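Local coordinates for protein protease (Penicillium cyclopium, PDB 5Z6O) that cleaves peptide bonds as a subtilisin-type serine protease of the proteinase K kind, probably degrading substrates such as casein, gelatin and collagen, at residues 1-14 and 21-33. Numbering follows the deposited sequence.
Sequences ANVVQRNSPSWGLS and SGATDYVYDSTAG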
# COMPACT_ATOMS: atom_id res chain seq x y z
N ALA A 1 6.40 -5.29 -22.25
CA ALA A 1 7.03 -6.61 -22.36
C ALA A 1 7.32 -7.13 -20.96
O ALA A 1 7.41 -6.34 -20.04
CB ALA A 1 8.29 -6.53 -23.16
N ASN A 2 7.43 -8.46 -20.79
CA ASN A 2 7.67 -9.02 -19.46
C ASN A 2 9.08 -8.75 -18.98
O ASN A 2 10.04 -8.93 -19.73
CB ASN A 2 7.43 -10.52 -19.46
CG ASN A 2 5.97 -10.87 -19.44
OD1 ASN A 2 5.10 -10.04 -19.66
ND2 ASN A 2 5.70 -12.14 -19.18
N VAL A 3 9.20 -8.28 -17.74
CA VAL A 3 10.47 -8.11 -17.04
C VAL A 3 10.47 -9.12 -15.91
O VAL A 3 9.42 -9.39 -15.30
CB VAL A 3 10.63 -6.68 -16.50
CG1 VAL A 3 12.00 -6.48 -15.81
CG2 VAL A 3 10.45 -5.69 -17.61
N VAL A 4 11.63 -9.70 -15.63
CA VAL A 4 11.73 -10.70 -14.56
C VAL A 4 12.77 -10.23 -13.56
O VAL A 4 13.89 -9.87 -13.94
CB VAL A 4 12.12 -12.10 -15.09
CG1 VAL A 4 12.26 -13.07 -13.90
CG2 VAL A 4 11.11 -12.61 -16.07
N GLN A 5 12.39 -10.18 -12.28
CA GLN A 5 13.32 -9.91 -11.20
C GLN A 5 13.58 -11.25 -10.53
O GLN A 5 12.74 -11.74 -9.77
CB GLN A 5 12.75 -8.91 -10.19
CG GLN A 5 13.72 -8.72 -9.02
CD GLN A 5 13.21 -7.71 -7.98
OE1 GLN A 5 12.03 -7.38 -7.99
NE2 GLN A 5 14.08 -7.26 -7.07
N ARG A 6 14.72 -11.87 -10.80
CA ARG A 6 14.95 -13.20 -10.27
C ARG A 6 15.37 -13.17 -8.80
O ARG A 6 16.07 -12.27 -8.36
CB ARG A 6 16.01 -13.93 -11.11
CG ARG A 6 15.41 -14.30 -12.45
CD ARG A 6 16.21 -15.33 -13.20
NE ARG A 6 15.82 -15.26 -14.60
CZ ARG A 6 14.87 -15.99 -15.16
NH1 ARG A 6 14.18 -16.89 -14.47
NH2 ARG A 6 14.62 -15.83 -16.45
N ASN A 7 14.96 -14.20 -8.06
CA ASN A 7 15.32 -14.33 -6.64
C ASN A 7 14.98 -13.04 -5.89
O ASN A 7 15.81 -12.42 -5.23
CB ASN A 7 16.79 -14.68 -6.47
CG ASN A 7 17.14 -15.96 -7.22
OD1 ASN A 7 18.14 -16.03 -7.95
ND2 ASN A 7 16.26 -16.96 -7.09
N SER A 8 13.74 -12.60 -6.05
CA SER A 8 13.39 -11.30 -5.50
C SER A 8 13.63 -11.29 -3.99
O SER A 8 13.40 -12.30 -3.31
CB SER A 8 11.93 -11.00 -5.77
OG SER A 8 11.11 -12.03 -5.24
N PRO A 9 14.05 -10.15 -3.44
CA PRO A 9 14.50 -10.12 -2.04
C PRO A 9 13.39 -10.10 -1.01
O PRO A 9 13.68 -10.04 0.19
CB PRO A 9 15.33 -8.83 -1.98
CG PRO A 9 14.74 -7.98 -3.01
CD PRO A 9 14.34 -8.90 -4.15
N SER A 10 12.12 -10.11 -1.42
CA SER A 10 11.02 -10.26 -0.48
C SER A 10 10.04 -11.26 -1.10
O SER A 10 9.69 -11.09 -2.27
CB SER A 10 10.31 -8.92 -0.23
OG SER A 10 9.23 -9.12 0.69
N TRP A 11 9.62 -12.27 -0.32
CA TRP A 11 8.69 -13.29 -0.84
C TRP A 11 7.38 -12.68 -1.32
O TRP A 11 6.74 -13.24 -2.20
CB TRP A 11 8.41 -14.38 0.23
CG TRP A 11 7.55 -13.90 1.36
CD1 TRP A 11 7.98 -13.32 2.53
CD2 TRP A 11 6.13 -13.94 1.43
NE1 TRP A 11 6.89 -12.98 3.32
CE2 TRP A 11 5.75 -13.32 2.65
CE3 TRP A 11 5.13 -14.39 0.57
CZ2 TRP A 11 4.41 -13.19 3.04
CZ3 TRP A 11 3.78 -14.24 0.97
CH2 TRP A 11 3.45 -13.68 2.20
N GLY A 12 7.00 -11.51 -0.80
CA GLY A 12 5.71 -10.94 -1.20
C GLY A 12 5.67 -10.53 -2.66
O GLY A 12 4.65 -10.69 -3.34
N LEU A 13 6.80 -10.05 -3.19
CA LEU A 13 6.86 -9.69 -4.61
C LEU A 13 6.63 -10.92 -5.48
O LEU A 13 5.80 -10.91 -6.39
CB LEU A 13 8.22 -9.07 -4.95
CG LEU A 13 8.52 -7.74 -4.25
CD1 LEU A 13 9.90 -7.27 -4.73
CD2 LEU A 13 7.47 -6.66 -4.59
N SER A 14 7.40 -11.97 -5.25
CA SER A 14 7.23 -13.12 -6.13
C SER A 14 5.89 -13.78 -5.92
O SER A 14 5.36 -14.38 -6.86
CB SER A 14 8.37 -14.11 -5.92
OG SER A 14 8.67 -14.21 -4.56
N SER A 21 1.99 -20.56 -4.33
CA SER A 21 3.06 -20.07 -3.46
C SER A 21 4.37 -20.79 -3.75
O SER A 21 4.43 -21.80 -4.46
CB SER A 21 2.69 -20.24 -1.99
OG SER A 21 2.69 -21.63 -1.68
N GLY A 22 5.45 -20.26 -3.18
CA GLY A 22 6.78 -20.81 -3.33
C GLY A 22 7.58 -20.24 -4.48
O GLY A 22 8.73 -20.65 -4.67
N ALA A 23 7.03 -19.31 -5.24
CA ALA A 23 7.76 -18.75 -6.36
C ALA A 23 8.95 -17.93 -5.88
O ALA A 23 8.96 -17.40 -4.77
CB ALA A 23 6.83 -17.87 -7.20
N THR A 24 9.98 -17.82 -6.73
CA THR A 24 11.16 -17.07 -6.33
C THR A 24 11.36 -15.81 -7.14
O THR A 24 12.16 -14.97 -6.72
CB THR A 24 12.43 -17.92 -6.44
OG1 THR A 24 12.56 -18.35 -7.78
CG2 THR A 24 12.35 -19.13 -5.50
N ASP A 25 10.71 -15.69 -8.29
CA ASP A 25 10.93 -14.56 -9.19
C ASP A 25 9.70 -13.69 -9.28
O ASP A 25 8.58 -14.18 -9.22
CB ASP A 25 11.24 -15.04 -10.60
CG ASP A 25 12.37 -16.03 -10.65
OD1 ASP A 25 13.21 -16.03 -9.73
OD2 ASP A 25 12.41 -16.80 -11.61
N TYR A 26 9.91 -12.40 -9.47
CA TYR A 26 8.82 -11.45 -9.67
C TYR A 26 8.75 -11.07 -11.15
O TYR A 26 9.74 -10.61 -11.73
CB TYR A 26 9.04 -10.23 -8.78
CG TYR A 26 8.04 -9.11 -8.97
CD1 TYR A 26 6.69 -9.37 -9.15
CD2 TYR A 26 8.45 -7.77 -8.92
CE1 TYR A 26 5.76 -8.30 -9.33
CE2 TYR A 26 7.54 -6.73 -9.08
CZ TYR A 26 6.20 -7.01 -9.27
OH TYR A 26 5.29 -5.98 -9.47
N VAL A 27 7.59 -11.28 -11.78
CA VAL A 27 7.40 -11.08 -13.22
C VAL A 27 6.34 -10.01 -13.39
O VAL A 27 5.25 -10.12 -12.81
CB VAL A 27 6.96 -12.38 -13.92
CG1 VAL A 27 6.87 -12.14 -15.42
CG2 VAL A 27 7.94 -13.52 -13.61
N TYR A 28 6.64 -8.99 -14.20
CA TYR A 28 5.74 -7.83 -14.32
C TYR A 28 5.95 -7.19 -15.69
O TYR A 28 7.01 -7.31 -16.29
CB TYR A 28 5.97 -6.82 -13.18
CG TYR A 28 7.38 -6.24 -13.17
CD1 TYR A 28 8.45 -6.91 -12.54
CD2 TYR A 28 7.66 -5.05 -13.83
CE1 TYR A 28 9.75 -6.38 -12.56
CE2 TYR A 28 8.95 -4.50 -13.83
CZ TYR A 28 9.98 -5.20 -13.22
OH TYR A 28 11.21 -4.61 -13.24
N ASP A 29 4.94 -6.50 -16.18
CA ASP A 29 5.08 -5.78 -17.45
C ASP A 29 5.97 -4.55 -17.30
O ASP A 29 5.91 -3.83 -16.29
CB ASP A 29 3.70 -5.33 -17.94
CG ASP A 29 3.79 -4.71 -19.30
OD1 ASP A 29 3.95 -5.51 -20.23
OD2 ASP A 29 3.78 -3.46 -19.41
N SER A 30 6.79 -4.29 -18.32
CA SER A 30 7.79 -3.22 -18.26
C SER A 30 7.19 -1.84 -18.03
O SER A 30 7.94 -0.93 -17.64
CB SER A 30 8.60 -3.17 -19.53
OG SER A 30 7.71 -2.95 -20.61
N THR A 31 5.89 -1.64 -18.27
CA THR A 31 5.30 -0.32 -17.97
C THR A 31 5.52 0.05 -16.51
O THR A 31 5.79 1.22 -16.19
CB THR A 31 3.81 -0.27 -18.31
OG1 THR A 31 3.15 -1.41 -17.78
CG2 THR A 31 3.58 -0.18 -19.83
N ALA A 32 5.39 -0.93 -15.60
CA ALA A 32 5.89 -0.83 -14.22
C ALA A 32 5.34 0.38 -13.47
O ALA A 32 6.03 0.93 -12.61
CB ALA A 32 7.43 -0.81 -14.20
N GLY A 33 4.10 0.78 -13.74
CA GLY A 33 3.51 1.88 -13.02
C GLY A 33 4.03 3.25 -13.41
O GLY A 33 3.76 4.22 -12.71
O HOH W 1 3.42 -7.98 -20.48
O HOH W 2 15.00 -17.97 -11.62
O HOH W 3 11.40 -14.37 -3.69
O HOH W 4 6.68 -16.17 -3.06
O HOH W 5 6.10 -15.16 -9.45
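Strand 2-5, at the amino terminus of this subtilase, pairs with strand 26-29 in a two-stranded antiparallel sheet apart from the large parallel sheet, away from the catalytic residues and the calcium ion. Val3 and Tyr28 form one hydrogen-bonded pair, with Val3 N 2.8 Å from Tyr28 O; Gln5 and Tyr26 form the next, Gln5 N donating almost straight (178°) to Tyr26 O over 2.7 Å. On the face carrying these four side chains, Val3 sits over the Tyr28 ring in a CH-pi contact, its CB 4.0 Å from the ring centroid. The chi1 of Val3 (-178°, CG1 anti to the backbone N) puts CG1 against the hydroxyl end of the ring, 3.3 Å from Tyr28 OH. Gln5 brings OE1 to the edge of the Tyr26 ring, in its plane, but OE1 has its hydrogen bond from Lys90 NZ, while NE2 donates to Lys85 O; Leu13 CB, from helix 11-16, lies 4.0 Å from CG of that ring, and Tyr26 OH hydrogen-bonds to Val88 O. The other face has Val4 and Val27 side by side through their CG2 methyls.

Each end of the ladder adds a carboxylate to the backbone bonds. Ser30 N donates to Ala1 O, and the terminal amine of Ala1 meets Asp29 OD1 at 3.2 Å from above the carboxylate plane and also bonds to Ser30 OG; OD2 of Asp29 meanwhile closes an Asx turn onto Thr31. Beyond the strands, Asp25 OD1 takes the backbone N of Asn7 (3.0 Å) and Thr24 OG1 from opposite faces of its carboxylate, and OD2 makes a salt bridge to Arg6 NH1 at 3.4 Å, with a water bridging the two groups. The carboxylate and guanidinium planes stand nearly perpendicular (88°), so this pair lacks the coplanar two-pronged geometry, and the Asp25 side chain is probably oriented more by its OD1 bonds than by the arginine.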